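Local coordinates for protein dihydroorotase (Campylobacter jejuni subsp. jejuni, PDB 3PNU) that probably catalyses the reversible, zinc-dependent cyclization of carbamoyl aspartate to dihydroorotate in de novo pyrimidine biosynthesis, at residues 290-293 with 294-298. Sequence-based numbering, arbitrary orientation.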
loop_
_atom_site.group_PDB
_atom_site.type_symbol
_atom_site.label_atom_id
_atom_site.label_comp_id
_atom_site.label_asym_id
_atom_site.label_seq_id
_atom_site.Cartn_x
_atom_site.Cartn_y
_atom_site.Cartn_z
ATOM N N ALA A 290 -13.025 8.461 22.718
ATOM C CA ALA A 290 -14.055 8.219 23.720
ATOM C C ALA A 290 -14.804 6.912 23.392
ATOM O O ALA A 290 -14.923 6.028 24.234
ATOM C CB ALA A 290 -15.011 9.410 23.788
ATOM N N GLU A 291 -15.282 6.781 22.159
ATOM C CA GLU A 291 -16.009 5.556 21.761
ATOM C C GLU A 291 -15.135 4.296 21.947
ATOM O O GLU A 291 -15.574 3.303 22.559
ATOM C CB GLU A 291 -16.565 5.700 20.323
ATOM C CG GLU A 291 -17.248 4.447 19.681
ATOM C CD GLU A 291 -18.410 3.830 20.492
ATOM O OE1 GLU A 291 -18.922 2.757 20.085
ATOM O OE2 GLU A 291 -18.812 4.388 21.531
ATOM N N LEU A 292 -13.898 4.358 21.440
ATOM C CA LEU A 292 -12.945 3.247 21.545
ATOM C C LEU A 292 -12.716 2.773 22.957
ATOM O O LEU A 292 -12.787 1.570 23.235
ATOM C CB LEU A 292 -11.594 3.656 20.946
ATOM C CG LEU A 292 -11.444 3.469 19.444
ATOM C CD1 LEU A 292 -10.263 4.272 18.914
ATOM C CD2 LEU A 292 -11.307 1.966 19.170
ATOM N N PHE A 293 -12.418 3.711 23.852
ATOM C CA PHE A 293 -12.166 3.339 25.247
ATOM C C PHE A 293 -13.400 2.784 25.976
ATOM O O PHE A 293 -13.242 1.925 26.837
ATOM C CB PHE A 293 -11.439 4.453 26.017
ATOM C CG PHE A 293 -9.954 4.479 25.753
ATOM C CD1 PHE A 293 -9.463 4.927 24.534
ATOM C CD2 PHE A 293 -9.050 4.027 26.722
ATOM C CE1 PHE A 293 -8.098 4.932 24.278
ATOM C CE2 PHE A 293 -7.694 4.027 26.477
ATOM C CZ PHE A 293 -7.212 4.488 25.250
ATOM N N LYS A 294 -14.615 3.240 25.647
ATOM C CA LYS A 294 -15.810 2.620 26.272
ATOM C C LYS A 294 -15.925 1.144 25.885
ATOM O O LYS A 294 -16.101 0.274 26.743
ATOM C CB LYS A 294 -17.114 3.292 25.876
ATOM C CG LYS A 294 -17.442 4.557 26.620
ATOM C CD LYS A 294 -18.892 4.986 26.333
ATOM C CE LYS A 294 -19.945 3.987 26.862
ATOM N NZ LYS A 294 -21.346 4.444 26.568
ATOM N N GLN A 295 -15.812 0.869 24.586
ATOM C CA GLN A 295 -15.942 -0.503 24.091
ATOM C C GLN A 295 -14.844 -1.435 24.585
ATOM O O GLN A 295 -15.098 -2.616 24.826
ATOM C CB GLN A 295 -15.939 -0.529 22.553
ATOM C CG GLN A 295 -17.070 0.258 21.854
ATOM C CD GLN A 295 -18.462 -0.326 22.089
ATOM O OE1 GLN A 295 -18.613 -1.403 22.683
ATOM N NE2 GLN A 295 -19.492 0.389 21.613
ATOM N N ASN A 296 -13.630 -0.907 24.751
ATOM C CA ASN A 296 -12.480 -1.748 25.094
ATOM C C ASN A 296 -11.714 -1.424 26.367
ATOM O O ASN A 296 -10.849 -2.208 26.773
ATOM C CB ASN A 296 -11.483 -1.680 23.925
ATOM C CG ASN A 296 -12.112 -2.078 22.593
ATOM O OD1 ASN A 296 -12.346 -1.232 21.732
ATOM N ND2 ASN A 296 -12.428 -3.356 22.441
ATOM N N SER A 297 -12.016 -0.307 27.016
ATOM C CA SER A 297 -11.219 0.089 28.179
ATOM C C SER A 297 -12.040 0.837 29.233
ATOM O O SER A 297 -13.246 0.630 29.337
ATOM C CB SER A 297 -10.048 0.962 27.676
ATOM O OG SER A 297 -9.010 1.088 28.633
ATOM N N SER A 298 -11.376 1.699 30.007
ATOM C CA SER A 298 -12.030 2.478 31.044
ATOM C C SER A 298 -11.757 3.955 30.856
ATOM O O SER A 298 -10.811 4.345 30.163
ATOM C CB SER A 298 -11.501 2.068 32.409
ATOM O OG SER A 298 -10.142 2.443 32.543
#
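With chi1 at 174°, Glu291 swings CG away from its own backbone N, and a bend at chi2 turns the carboxylate down the helix toward Gln295, one turn on. Gln295 starts differently, with CG anti to its carbonyl carbon and beside the backbone N (chi1 -60°), and folds at chi2 to bring its amide to the carboxylate. The NE2 of Gln295 gives a nearly straight hydrogen bond of 2.9 Å to Glu291 OE1. OE1 lies close to the amide plane, whereas NE2 approaches from above the carboxylate plane, the two flat groups standing 80° apart. Alongside, CG of Gln295 lies 3.5 Å from Glu291 O, which also accepts a hydrogen bond from the backbone N of Gln295 at 3.2 Å. This is an i to i+4 side-chain pair over the last turns of helix 285-296, at the periphery of the TIM barrel and away from the two-zinc site. Lys294 N to Ala290 O (3.1 Å) and Asn296 N to Leu292 O (3.0 Å) continue the helical bonding to its end. Ser297 then leaves helical geometry, and Ser298 N-caps the next helix, 299-314, its OG accepting a hydrogen bond from Asn301 N. On the buried side CB of Ser297 lies 3.4 Å from Phe293 CD2, coming obliquely to the ring. The ring also meets Phe250 edge-to-face, and Ser297 OG is hydrogen-bonded to Phe250 O, so Phe250, at the end of helix 239-250, contacts both residues. Lys294 runs past Ala290 O, its CG 3.8 Å from that oxygen, and its NZ is hydrogen-bonded to Asn23 OD1; its side chain also touches Phe355 of strand 352-357, as do Ala290 and Glu291.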